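Local coordinates for uncharacterized protein (PDB 4XLZ) that probably removes an acetyl group from N,N'-diacetylchitobiose, as a metal-binding deacetylase of carbohydrate esterase family 14, at residues 32-37 and 135-140; 61-66 and 103-108; 69-74 and 108-113; 96-101 and 209-214; 123-128 and 159-164. One frame throughout, in Å; residues are numbered along the deposited sequence.

In the fold
Contacts 1 and 2 join strand pairs of one parallel five-stranded sheet, their centres about 10 Å apart; strands 33-38 and 61-68, one from each, are themselves neighbours. Along the chain contact 2 is nested inside the loop closed by contact 1. Contact 3 shares N108 with contact 2 and ties loops just beyond the ends of strands 61-68 and 103-109. Contacts 4 and 5 are helix packings about 26 Å apart between centres, on opposite sides of the chain's centre. Contact 5 touches contacts 1 and 2; contact 4 touches contact 2. Sheet and flanking helices form an alpha/beta fold of the GlcNAc-PI de-N-acetylase family; this protein holds cadmium at H40, D43 and H151.

Contact 1 of 5, residues 32-37 and 135-140; sequences KKVICI and GVFAPD
F137 and I37 carry this pairing of parallel strands 33-37 and 135-139, and G135 opens it. The backbone of F137 is held twice: its N donates to I35 O at 2.8 Å and its O receives I37 N at 2.8 Å. One step back, I35 N binds G135 O at 2.9 Å, whereas G135 N reaches K33 O only weakly.

The F137 ring is turned edge-on to the other strand. A chi1 of -68° sets CG beside the residue's own N and brings CE1 to 3.9 Å from V34 CB. C36 SG approaches the same ring obliquely, 4.7 Å from its centroid, a sulfur-aromatic contact. V34, C36 and F137 thus share one sheet face, where G135, without a side chain, lets V34 CG1 settle 4.0 Å from its backbone N.

On the other face I37 sends its long branch across V136, CD1 to CG1 at 3.7 Å, while its CB stands 3.4 Å from F137 O.

Helix 43-57 covers the C36 and F137 face through C44 and M48, and helix 149-164 covers I37 and A138 through T154 and A158. The two strands are a central pair of the five-stranded parallel sheet, which strands 61-68 and 186-190 extend beyond 33-37 and 135-139 respectively.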
# COMPACT_ATOMS: atom_id res chain seq x y z
N LYS A 32 16.61 35.36 -2.18
CA LYS A 32 16.68 35.55 -3.61
C LYS A 32 15.67 34.67 -4.40
O LYS A 32 15.20 35.05 -5.47
CB LYS A 32 18.10 35.35 -4.18
CG LYS A 32 19.10 36.44 -3.57
CD LYS A 32 20.15 37.05 -4.62
CE LYS A 32 21.46 36.24 -4.83
NZ LYS A 32 22.10 35.85 -3.51
N LYS A 33 15.39 33.45 -3.84
CA LYS A 33 14.54 32.52 -4.59
C LYS A 33 13.77 31.77 -3.46
O LYS A 33 14.44 31.25 -2.55
CB LYS A 33 15.37 31.57 -5.44
CG LYS A 33 14.45 30.57 -6.17
CD LYS A 33 15.10 29.41 -6.95
CE LYS A 33 16.03 29.97 -8.07
NZ LYS A 33 16.73 28.83 -8.76
N VAL A 34 12.46 31.72 -3.60
CA VAL A 34 11.64 30.92 -2.61
C VAL A 34 10.73 30.06 -3.43
O VAL A 34 10.30 30.34 -4.55
CB VAL A 34 10.88 31.80 -1.62
CG1 VAL A 34 11.90 32.70 -0.87
CG2 VAL A 34 9.81 32.67 -2.36
N ILE A 35 10.37 28.90 -2.77
CA ILE A 35 9.33 28.03 -3.33
C ILE A 35 8.13 28.06 -2.39
O ILE A 35 8.28 27.91 -1.16
CB ILE A 35 9.86 26.58 -3.43
CG1 ILE A 35 10.88 26.55 -4.62
CG2 ILE A 35 8.69 25.70 -3.80
CD1 ILE A 35 11.41 25.16 -4.85
N CYS A 36 6.95 28.32 -3.02
CA CYS A 36 5.72 28.26 -2.24
C CYS A 36 4.97 27.05 -2.68
O CYS A 36 4.64 26.85 -3.83
CB CYS A 36 4.86 29.51 -2.58
SG CYS A 36 5.80 31.05 -2.10
N ILE A 37 4.75 26.14 -1.70
CA ILE A 37 4.12 24.84 -1.96
C ILE A 37 2.65 24.90 -1.57
O ILE A 37 2.30 25.31 -0.39
CB ILE A 37 4.82 23.80 -1.08
CG1 ILE A 37 6.33 23.78 -1.56
CG2 ILE A 37 4.21 22.40 -1.46
CD1 ILE A 37 7.15 22.64 -0.80
N GLY A 135 14.31 29.82 0.62
CA GLY A 135 13.14 29.64 1.56
C GLY A 135 12.12 28.77 0.87
O GLY A 135 11.97 28.72 -0.34
N VAL A 136 11.44 28.04 1.79
CA VAL A 136 10.24 27.24 1.39
C VAL A 136 9.04 27.58 2.29
O VAL A 136 9.25 27.63 3.52
CB VAL A 136 10.62 25.69 1.47
CG1 VAL A 136 9.33 24.86 1.16
CG2 VAL A 136 11.60 25.33 0.44
N PHE A 137 7.92 27.83 1.63
CA PHE A 137 6.67 28.10 2.34
C PHE A 137 5.72 26.89 2.10
O PHE A 137 5.64 26.36 0.99
CB PHE A 137 5.97 29.33 1.75
CG PHE A 137 6.72 30.64 2.00
CD1 PHE A 137 7.76 31.00 1.18
CD2 PHE A 137 6.32 31.49 3.04
CE1 PHE A 137 8.49 32.24 1.45
CE2 PHE A 137 7.01 32.69 3.31
CZ PHE A 137 8.10 33.09 2.49
N ALA A 138 4.99 26.53 3.15
CA ALA A 138 4.01 25.43 3.03
C ALA A 138 2.93 25.61 4.10
O ALA A 138 3.17 26.34 5.10
CB ALA A 138 4.76 24.06 3.26
N PRO A 139 1.80 24.90 3.99
CA PRO A 139 0.81 24.95 5.09
C PRO A 139 1.32 24.39 6.39
O PRO A 139 2.11 23.44 6.35
CB PRO A 139 -0.38 24.08 4.59
CG PRO A 139 -0.21 24.12 3.03
CD PRO A 139 1.33 24.10 2.84
N ASP A 140 0.85 24.91 7.51
CA ASP A 140 1.19 24.35 8.82
C ASP A 140 0.34 23.08 9.00
O ASP A 140 -0.88 23.17 9.15
CB ASP A 140 0.77 25.44 9.84
CG ASP A 140 1.03 25.02 11.26
OD1 ASP A 140 1.01 25.92 12.18
OD2 ASP A 140 1.26 23.81 11.54

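Contact 2 of 5, residues 61-66 and 103-108; sequences EVIYIC and KIYWLN
Y64 and C66 each donate a backbone N-H to the neighbouring strand, to K103 O and to Y105 O, in a beta-alpha-beta unit whose parallel strands 61-68 and 103-109 are linked by helix 81-99. Return bonds run from Y105 N to Y64 O (2.8 Å) and from L107 N to C66 O.

On one face I63 CG2 meets the Y105 ring at its edge, 3.8 Å from CD1, and I65 CG2 touches L107 CG. On the other, Y64 and I104 lie side by side, CD2 to CG1 at 3.9 Å, and C66 leans obliquely against the six-membered ring of W106. Its chi1 of -169°, which points the sulfur away from the residue's own N, brings SG to 3.7 Å from W106 CZ3.

Further out, R89 makes a cation-pi contact with W106, and P41 packs on both C66 and W106. Without the indole, as with an alanine here, C66 SG and R89 would probably both lose their aromatic partner. E131 binds K103 NZ and Y105 OH; a water also links K103 NZ to E61 OE2. At the far end a second water donates to C66 O at 3.0 Å and accepts from N108 N at 2.9 Å.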
# COMPACT_ATOMS: atom_id res chain seq x y z
N GLU A 61 12.62 35.77 -6.70
CA GLU A 61 12.04 34.83 -7.62
C GLU A 61 11.17 33.81 -6.84
O GLU A 61 11.69 33.18 -5.94
CB GLU A 61 13.15 34.02 -8.37
CG GLU A 61 12.63 33.14 -9.41
CD GLU A 61 13.68 32.34 -10.17
OE1 GLU A 61 14.87 32.65 -9.91
OE2 GLU A 61 13.30 31.49 -10.98
N VAL A 62 9.87 33.94 -7.08
CA VAL A 62 8.88 33.06 -6.35
C VAL A 62 8.43 32.07 -7.35
O VAL A 62 7.99 32.29 -8.46
CB VAL A 62 7.64 33.88 -5.86
CG1 VAL A 62 6.69 32.87 -5.20
CG2 VAL A 62 8.03 35.00 -4.90
N ILE A 63 8.63 30.76 -6.91
CA ILE A 63 8.23 29.58 -7.72
C ILE A 63 7.17 28.76 -6.94
O ILE A 63 7.34 28.64 -5.75
CB ILE A 63 9.51 28.69 -7.93
CG1 ILE A 63 10.55 29.54 -8.76
CG2 ILE A 63 9.14 27.37 -8.64
CD1 ILE A 63 11.94 28.85 -8.65
N TYR A 64 6.20 28.28 -7.64
CA TYR A 64 5.14 27.42 -6.94
C TYR A 64 5.47 25.95 -7.25
O TYR A 64 5.94 25.58 -8.34
CB TYR A 64 3.80 27.62 -7.54
CG TYR A 64 3.13 28.94 -7.18
CD1 TYR A 64 3.71 29.91 -6.37
CD2 TYR A 64 1.87 29.11 -7.72
CE1 TYR A 64 2.96 31.13 -6.05
CE2 TYR A 64 1.10 30.29 -7.41
CZ TYR A 64 1.71 31.21 -6.63
OH TYR A 64 1.02 32.41 -6.34
N ILE A 65 5.18 25.13 -6.20
CA ILE A 65 4.93 23.69 -6.46
C ILE A 65 3.47 23.43 -6.09
O ILE A 65 3.13 23.78 -4.93
CB ILE A 65 5.81 22.78 -5.62
CG1 ILE A 65 7.28 23.00 -6.00
CG2 ILE A 65 5.44 21.31 -5.94
CD1 ILE A 65 8.30 22.26 -5.03
N CYS A 66 2.69 22.95 -7.01
CA CYS A 66 1.28 22.62 -6.72
C CYS A 66 1.21 21.12 -6.65
O CYS A 66 1.47 20.39 -7.59
CB CYS A 66 0.38 23.23 -7.82
SG CYS A 66 -1.36 23.12 -7.30
N LYS A 103 6.87 30.77 -12.52
CA LYS A 103 7.18 29.33 -12.76
C LYS A 103 6.34 28.50 -11.74
O LYS A 103 6.35 28.81 -10.55
CB LYS A 103 8.62 29.04 -12.53
CG LYS A 103 9.00 27.59 -12.90
CD LYS A 103 10.50 27.29 -12.59
CE LYS A 103 11.52 27.85 -13.57
NZ LYS A 103 12.93 27.09 -13.38
N ILE A 104 5.68 27.52 -12.31
CA ILE A 104 4.83 26.61 -11.44
C ILE A 104 5.25 25.18 -11.84
O ILE A 104 5.23 24.81 -13.06
CB ILE A 104 3.36 26.78 -11.75
CG1 ILE A 104 2.89 28.27 -11.42
CG2 ILE A 104 2.57 25.80 -10.86
CD1 ILE A 104 1.50 28.55 -12.06
N TYR A 105 5.63 24.36 -10.83
CA TYR A 105 5.74 22.90 -11.06
C TYR A 105 4.45 22.20 -10.64
O TYR A 105 4.01 22.47 -9.49
CB TYR A 105 6.84 22.31 -10.18
CG TYR A 105 8.23 22.72 -10.57
CD1 TYR A 105 8.83 23.93 -10.11
CD2 TYR A 105 9.02 21.84 -11.34
CE1 TYR A 105 10.16 24.23 -10.47
CE2 TYR A 105 10.31 22.17 -11.69
CZ TYR A 105 10.86 23.32 -11.24
OH TYR A 105 12.21 23.62 -11.57
N TRP A 106 3.89 21.43 -11.48
CA TRP A 106 2.62 20.73 -11.22
C TRP A 106 2.93 19.29 -10.95
O TRP A 106 3.39 18.54 -11.85
CB TRP A 106 1.70 20.77 -12.46
CG TRP A 106 1.31 22.21 -12.86
CD1 TRP A 106 1.94 22.98 -13.81
CD2 TRP A 106 0.27 22.96 -12.31
NE1 TRP A 106 1.18 24.21 -13.94
CE2 TRP A 106 0.22 24.18 -12.98
CE3 TRP A 106 -0.66 22.68 -11.31
CZ2 TRP A 106 -0.78 25.16 -12.70
CZ3 TRP A 106 -1.68 23.63 -10.98
CH2 TRP A 106 -1.69 24.85 -11.71
N LEU A 107 2.76 18.83 -9.73
CA LEU A 107 3.05 17.36 -9.48
C LEU A 107 1.98 16.50 -10.00
O LEU A 107 2.21 15.28 -10.21
CB LEU A 107 3.18 17.11 -7.96
CG LEU A 107 4.30 17.87 -7.28
CD1 LEU A 107 4.54 17.19 -5.90
CD2 LEU A 107 5.68 17.88 -8.02
N ASN A 108 0.72 17.03 -10.18
CA ASN A 108 -0.39 16.33 -10.80
C ASN A 108 -0.95 15.10 -10.05
O ASN A 108 -1.66 14.36 -10.63
CB ASN A 108 -0.07 15.89 -12.29
CG ASN A 108 0.07 17.13 -13.27
OD1 ASN A 108 1.08 17.24 -13.96
ND2 ASN A 108 -0.83 17.85 -13.29
O HOH W 1 14.53 29.12 -11.55
O HOH W 2 -0.43 19.62 -9.78

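Contact 3 of 5, residues 69-74 and 108-113; sequences DGYMGT and NYRDTE
D69 and D111 knit the loop after strand 61-68 to the end of strand 103-109, and here the packing is tight. D69 OD1 is gripped by two backbone N-H groups that come from opposite faces of its carboxylate plane: D111 N at 2.9 Å and Y71 N at 3.0 Å, the latter closing an Asx turn. The carboxylate is thereby held against rotation. D111 answers in the reverse direction, its OD2 accepting M72 N at 2.9 Å from above its own plane; a chi1 of -176° carries this carboxylate to the backbone of the G70 to G73 turn. M72, a selenomethionine introduced as a derivative, lays CG 3.3 Å from D111 O and crosses T112 at about a right angle.

R110, partly exposed, bends at chi3 and lays its guanidinium flat on the Y71 ring, planes 7° apart, a cation-pi stack with CZ 4.1 Å from the ring centroid, while CD sits over the same face at 3.8 Å. Its NH1 also binds N108 O of a neighbouring subunit. Were Y71 a leucine, the guanidinium would probably keep that bond but lose its stacking face. The looser links lie beside the stack: a water accepts from R110 NE and donates to D69 OD2, bridging two opposite charges that do not touch, and D69 N adds only a weak bond to Y109 O.

Two aspartates binding each other's loops fasten a type I turn, G70 to G73, to a type II turn, R110 to E113, with the nearest atoms of the D111 side chain about 7 Å from a bound cadmium ion.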
# COMPACT_ATOMS: atom_id res chain seq x y z
N ASP A 69 -4.06 18.47 -8.70
CA ASP A 69 -4.60 19.07 -9.95
C ASP A 69 -5.95 19.76 -9.69
O ASP A 69 -6.48 20.37 -10.61
CB ASP A 69 -4.80 17.96 -10.97
CG ASP A 69 -5.63 16.75 -10.47
OD1 ASP A 69 -6.32 16.91 -9.41
OD2 ASP A 69 -5.51 15.67 -11.14
N GLY A 70 -6.44 19.75 -8.47
CA GLY A 70 -7.75 20.42 -8.26
C GLY A 70 -8.95 19.72 -8.91
O GLY A 70 -10.10 20.31 -9.02
N TYR A 71 -8.86 18.45 -9.34
CA TYR A 71 -9.89 17.65 -10.04
C TYR A 71 -11.24 17.66 -9.39
O TYR A 71 -12.26 17.49 -10.06
CB TYR A 71 -9.27 16.19 -10.14
CG TYR A 71 -10.07 15.14 -10.80
CD1 TYR A 71 -9.70 14.72 -12.11
CD2 TYR A 71 -11.10 14.48 -10.13
CE1 TYR A 71 -10.36 13.65 -12.72
CE2 TYR A 71 -11.78 13.42 -10.71
CZ TYR A 71 -11.37 13.00 -12.02
OH TYR A 71 -12.05 11.96 -12.60
N MSE A 72 -11.25 17.68 -8.05
CA MSE A 72 -12.51 17.42 -7.35
C MSE A 72 -13.29 18.70 -7.06
O MSE A 72 -14.42 18.61 -6.53
CB MSE A 72 -12.24 16.74 -5.99
CG MSE A 72 -11.67 15.36 -6.17
SE MSE A 72 -13.04 14.13 -6.89
CE MSE A 72 -11.79 12.64 -6.98
N GLY A 73 -12.69 19.86 -7.34
CA GLY A 73 -13.31 21.14 -6.90
C GLY A 73 -14.55 21.63 -7.64
O GLY A 73 -14.51 22.80 -8.15
N THR A 74 -15.55 20.81 -7.85
CA THR A 74 -16.78 21.34 -8.50
C THR A 74 -18.00 20.59 -7.93
O THR A 74 -17.93 19.45 -7.57
CB THR A 74 -16.73 21.16 -10.07
OG1 THR A 74 -18.00 21.62 -10.69
CG2 THR A 74 -16.60 19.68 -10.52
N ASN A 108 0.72 17.03 -10.18
CA ASN A 108 -0.39 16.33 -10.80
C ASN A 108 -0.95 15.10 -10.05
O ASN A 108 -1.66 14.36 -10.63
CB ASN A 108 -0.07 15.89 -12.29
CG ASN A 108 0.07 17.13 -13.27
OD1 ASN A 108 1.08 17.24 -13.96
ND2 ASN A 108 -0.83 17.85 -13.29
N TYR A 109 -0.67 15.06 -8.77
CA TYR A 109 -1.44 14.03 -8.00
C TYR A 109 -2.94 14.43 -7.99
O TYR A 109 -3.25 15.65 -8.04
CB TYR A 109 -0.88 13.90 -6.52
CG TYR A 109 0.53 13.30 -6.58
CD1 TYR A 109 0.65 11.93 -6.74
CD2 TYR A 109 1.62 14.10 -6.41
CE1 TYR A 109 1.91 11.33 -6.85
CE2 TYR A 109 2.95 13.51 -6.44
CZ TYR A 109 3.01 12.16 -6.72
OH TYR A 109 4.30 11.65 -6.86
N ARG A 110 -3.81 13.46 -8.01
CA ARG A 110 -5.22 13.84 -8.08
C ARG A 110 -5.66 14.41 -6.72
O ARG A 110 -5.39 13.92 -5.64
CB ARG A 110 -6.11 12.65 -8.43
CG ARG A 110 -7.59 13.14 -8.63
CD ARG A 110 -8.46 11.96 -9.21
NE ARG A 110 -8.00 11.70 -10.64
CZ ARG A 110 -8.46 10.67 -11.36
NH1 ARG A 110 -9.33 9.81 -10.82
NH2 ARG A 110 -8.03 10.48 -12.60
N ASP A 111 -6.41 15.51 -6.82
CA ASP A 111 -7.07 16.12 -5.62
C ASP A 111 -7.86 15.10 -4.86
O ASP A 111 -8.59 14.30 -5.43
CB ASP A 111 -8.02 17.17 -6.30
CG ASP A 111 -8.76 18.01 -5.35
OD1 ASP A 111 -8.60 18.04 -4.11
OD2 ASP A 111 -9.61 18.81 -5.93
N THR A 112 -7.62 15.14 -3.54
CA THR A 112 -8.22 14.24 -2.50
C THR A 112 -7.43 12.92 -2.44
O THR A 112 -7.79 12.06 -1.61
CB THR A 112 -9.73 13.91 -2.58
OG1 THR A 112 -10.09 13.10 -3.70
CG2 THR A 112 -10.55 15.30 -2.59
N GLU A 113 -6.39 12.80 -3.28
CA GLU A 113 -5.65 11.51 -3.42
C GLU A 113 -4.19 11.85 -3.31
O GLU A 113 -3.35 10.96 -3.75
CB GLU A 113 -5.98 10.81 -4.75
CG GLU A 113 -7.55 10.64 -4.88
CD GLU A 113 -8.00 9.82 -6.04
OE1 GLU A 113 -9.21 9.60 -6.15
OE2 GLU A 113 -7.12 9.45 -6.96
O HOH W 3 -6.53 13.58 -12.14

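Contact 4 of 5, residues 96-101 and 209-214; sequences AKLLGV and LKAIRA
A96 O, at the base of the turn whose leucines L98 and L99 pack on A211, takes two backbone N-H groups: V101 N at 2.9 Å and, weakly, L99 N. The first of these, with G100 N bound to K97 O and a positive phi of 88° at G100, makes a Schellman motif at the C-terminal end of helix 81-99, the connecting helix of a beta-alpha-beta unit. The motif probably helps to set the turn that carries L98 and L99.

Across the interface with helix 205-213 the two leucines meet A211 differently. L99 packs its branched end against the A211 methyl, CD2 lying 3.8 Å from A211 CB and CD1 at 4.0 Å. L98 reaches past the methyl to the backbone, and its CD1 also approaches the methyl of A214. The small alanines probably let the chains come close, L98 and A211 having CA atoms 6.2 Å apart. K210 stretches out fully, each torsion near anti, and crosses L98 at about a right angle at the exposed margin.

Polar ties lie around this apolar patch: S95 OG binds A211 O, K53 NZ binds L98 O and S56 OG binds L99 O. L99 also packs on I52 of helix 43-57 and on Y64 of strand 61-68, while L209 and I212 face W224 of helix 221-240. Between the two helices, L98 CD1 rests 3.9 Å from A211 CA.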
# COMPACT_ATOMS: atom_id res chain seq x y z
N ALA A 96 -1.12 33.71 -10.79
CA ALA A 96 0.27 33.84 -10.60
C ALA A 96 0.89 35.04 -11.34
O ALA A 96 1.76 35.74 -10.76
CB ALA A 96 0.95 32.53 -11.12
N LYS A 97 0.40 35.31 -12.55
CA LYS A 97 0.86 36.51 -13.32
C LYS A 97 0.58 37.80 -12.50
O LYS A 97 1.48 38.67 -12.35
CB LYS A 97 0.16 36.54 -14.67
CG LYS A 97 0.73 37.70 -15.53
CD LYS A 97 0.12 37.43 -16.97
CE LYS A 97 -0.32 38.75 -17.75
NZ LYS A 97 0.79 39.71 -17.90
N LEU A 98 -0.60 37.86 -11.87
CA LEU A 98 -0.90 39.05 -11.01
C LEU A 98 0.00 39.24 -9.86
O LEU A 98 0.29 40.35 -9.38
CB LEU A 98 -2.32 39.02 -10.52
CG LEU A 98 -3.46 38.98 -11.57
CD1 LEU A 98 -4.88 38.56 -11.08
CD2 LEU A 98 -3.55 40.48 -12.09
N LEU A 99 0.51 38.08 -9.31
CA LEU A 99 1.38 38.14 -8.17
C LEU A 99 2.90 38.14 -8.46
O LEU A 99 3.69 38.17 -7.53
CB LEU A 99 1.04 36.90 -7.21
CG LEU A 99 -0.43 36.90 -6.79
CD1 LEU A 99 -0.67 35.67 -5.86
CD2 LEU A 99 -0.73 38.19 -5.96
N GLY A 100 3.27 38.12 -9.76
CA GLY A 100 4.71 38.21 -10.10
C GLY A 100 5.40 36.87 -10.13
O GLY A 100 6.62 36.83 -10.21
N VAL A 101 4.56 35.82 -10.13
CA VAL A 101 5.20 34.45 -10.15
C VAL A 101 5.32 33.99 -11.61
O VAL A 101 4.31 34.02 -12.37
CB VAL A 101 4.24 33.51 -9.30
CG1 VAL A 101 4.67 31.93 -9.47
CG2 VAL A 101 4.23 33.94 -7.91
N LEU A 209 -7.22 39.81 -3.25
CA LEU A 209 -8.49 39.26 -3.55
C LEU A 209 -8.76 39.09 -5.06
O LEU A 209 -9.43 38.15 -5.47
CB LEU A 209 -9.66 40.18 -2.97
CG LEU A 209 -9.53 40.29 -1.47
CD1 LEU A 209 -10.69 41.28 -1.01
CD2 LEU A 209 -10.00 38.97 -0.79
N LYS A 210 -8.17 39.99 -5.88
CA LYS A 210 -8.29 39.79 -7.32
C LYS A 210 -7.57 38.47 -7.78
O LYS A 210 -8.11 37.77 -8.69
CB LYS A 210 -7.71 41.05 -8.03
CG LYS A 210 -7.81 40.94 -9.54
CD LYS A 210 -7.10 42.20 -10.25
CE LYS A 210 -7.46 42.08 -11.74
NZ LYS A 210 -6.59 43.12 -12.42
N ALA A 211 -6.38 38.29 -7.20
CA ALA A 211 -5.63 37.05 -7.55
C ALA A 211 -6.37 35.82 -7.10
O ALA A 211 -6.28 34.72 -7.75
CB ALA A 211 -4.19 37.15 -6.97
N ILE A 212 -7.08 35.90 -5.98
CA ILE A 212 -7.94 34.74 -5.59
C ILE A 212 -9.12 34.49 -6.52
O ILE A 212 -9.41 33.41 -6.99
CB ILE A 212 -8.39 34.91 -4.09
CG1 ILE A 212 -7.10 34.92 -3.25
CG2 ILE A 212 -9.40 33.85 -3.72
CD1 ILE A 212 -7.43 35.42 -1.74
N ARG A 213 -9.82 35.65 -6.88
CA ARG A 213 -10.98 35.50 -7.72
C ARG A 213 -10.66 35.08 -9.16
O ARG A 213 -11.57 34.59 -9.86
CB ARG A 213 -11.80 36.88 -7.70
CG ARG A 213 -12.58 37.04 -6.45
CD ARG A 213 -14.01 37.70 -6.74
NE ARG A 213 -14.91 36.72 -7.28
CZ ARG A 213 -16.23 36.86 -7.46
NH1 ARG A 213 -16.87 38.08 -7.19
NH2 ARG A 213 -16.91 35.92 -8.02
N ALA A 214 -9.36 35.22 -9.54
CA ALA A 214 -8.92 34.70 -10.82
C ALA A 214 -9.18 33.15 -10.97
O ALA A 214 -9.34 32.63 -12.10
CB ALA A 214 -7.46 34.95 -11.04

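Contact 5 of 5, residues 123-128 and 159-164; sequences DLVKII and IESVAF
Helices 118-131 and 149-164, which precede and follow strand 135-139, pack together here through S161 set among L124, V125 and I128. Their axes over these segments pass 8.8 Å apart and cross at -52°.

The small S161 probably permits the close approach, V125 and S161 having CA atoms 5.5 Å apart. A chi1 of -64° turns its OG toward L124, 3.5 Å from CB and equally near CD1. These are apolar neighbours; the hydroxyl finds its hydrogen-bond partner in L157 O, one turn back on its own helix. V125 stands alongside, its CG2 branch 3.6 Å from S161 O, an oxygen that also binds S165 OG. I128 reaches beyond the serine and crosses V162 at about a right angle, with CD1 to CG2 at 4.1 Å.

The same helix pair rests on the sheet: V162 CG2 packs 3.9 Å from V136 CB, and L124 touches I65. Away from this patch, E160 pairs with R121 and with R152 of a neighbouring subunit.

The four-residue spacing of L124 and I128 and the crossing angle are consistent with ridges-into-grooves packing. Adjacent helices joined through a strand and covering one face of a parallel sheet are a hallmark of layered alpha/beta folds.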
# COMPACT_ATOMS: atom_id res chain seq x y z
N ASP A 123 9.68 13.67 -5.21
CA ASP A 123 9.34 14.73 -6.20
C ASP A 123 9.77 16.12 -5.63
O ASP A 123 10.37 16.99 -6.30
CB ASP A 123 7.82 14.81 -6.35
CG ASP A 123 7.27 13.72 -7.14
OD1 ASP A 123 8.01 13.08 -7.98
OD2 ASP A 123 6.04 13.44 -6.89
N LEU A 124 9.45 16.39 -4.34
CA LEU A 124 9.79 17.67 -3.70
C LEU A 124 11.28 17.83 -3.64
O LEU A 124 11.82 18.89 -3.89
CB LEU A 124 9.15 17.82 -2.31
CG LEU A 124 7.63 17.86 -2.40
CD1 LEU A 124 7.14 18.02 -0.92
CD2 LEU A 124 7.11 19.08 -3.21
N VAL A 125 12.02 16.78 -3.19
CA VAL A 125 13.50 16.86 -3.04
C VAL A 125 14.09 17.06 -4.46
O VAL A 125 15.07 17.87 -4.49
CB VAL A 125 13.95 15.58 -2.44
CG1 VAL A 125 15.51 15.43 -2.55
CG2 VAL A 125 13.57 15.55 -0.93
N LYS A 126 13.58 16.49 -5.52
CA LYS A 126 14.21 16.71 -6.87
C LYS A 126 14.08 18.20 -7.21
O LYS A 126 15.04 18.84 -7.67
CB LYS A 126 13.35 15.92 -7.88
CG LYS A 126 13.95 16.01 -9.29
CD LYS A 126 13.52 14.76 -10.26
CE LYS A 126 12.17 14.84 -10.56
NZ LYS A 126 11.89 13.40 -11.18
N ILE A 127 12.93 18.82 -6.94
CA ILE A 127 12.77 20.25 -7.31
C ILE A 127 13.54 21.08 -6.40
O ILE A 127 14.18 22.11 -6.84
CB ILE A 127 11.28 20.59 -7.19
CG1 ILE A 127 10.48 19.82 -8.27
CG2 ILE A 127 11.09 22.15 -7.47
CD1 ILE A 127 8.92 19.78 -8.05
N ILE A 128 13.64 20.85 -5.08
CA ILE A 128 14.43 21.62 -4.19
C ILE A 128 15.91 21.56 -4.62
O ILE A 128 16.57 22.59 -4.51
CB ILE A 128 14.21 21.14 -2.69
CG1 ILE A 128 12.74 21.53 -2.33
CG2 ILE A 128 15.20 21.78 -1.71
CD1 ILE A 128 12.33 20.88 -0.96
N ILE A 159 7.98 19.83 5.03
CA ILE A 159 8.94 19.97 6.12
C ILE A 159 9.96 18.83 5.96
O ILE A 159 11.17 19.03 6.05
CB ILE A 159 8.24 19.90 7.48
CG1 ILE A 159 7.39 21.16 7.60
CG2 ILE A 159 9.30 19.85 8.61
CD1 ILE A 159 6.37 21.05 8.81
N GLU A 160 9.45 17.61 5.80
CA GLU A 160 10.33 16.40 5.67
C GLU A 160 11.24 16.58 4.51
O GLU A 160 12.47 16.22 4.58
CB GLU A 160 9.45 15.18 5.49
CG GLU A 160 8.66 14.92 6.77
CD GLU A 160 7.36 14.08 6.49
OE1 GLU A 160 7.16 13.55 5.39
OE2 GLU A 160 6.50 14.04 7.43
N SER A 161 10.70 17.00 3.38
CA SER A 161 11.51 17.05 2.13
C SER A 161 12.58 18.14 2.27
O SER A 161 13.67 17.96 1.69
CB SER A 161 10.63 17.36 0.96
OG SER A 161 9.68 16.27 0.80
N VAL A 162 12.27 19.26 2.91
CA VAL A 162 13.37 20.27 3.15
C VAL A 162 14.53 19.60 3.94
O VAL A 162 15.70 19.79 3.56
CB VAL A 162 12.75 21.48 3.88
CG1 VAL A 162 13.90 22.38 4.36
CG2 VAL A 162 11.85 22.26 2.85
N ALA A 163 14.16 18.84 4.99
CA ALA A 163 15.22 18.20 5.79
C ALA A 163 15.96 17.20 4.91
O ALA A 163 17.22 17.10 4.92
CB ALA A 163 14.60 17.45 6.93
N PHE A 164 15.23 16.36 4.14
CA PHE A 164 15.92 15.22 3.48
C PHE A 164 16.62 15.59 2.25
O PHE A 164 17.52 14.85 1.74
CB PHE A 164 14.85 14.12 3.14
CG PHE A 164 14.18 13.52 4.40
CD1 PHE A 164 14.65 13.69 5.69
CD2 PHE A 164 12.99 12.83 4.18
CE1 PHE A 164 13.93 13.13 6.81
CE2 PHE A 164 12.27 12.27 5.26
CZ PHE A 164 12.70 12.46 6.54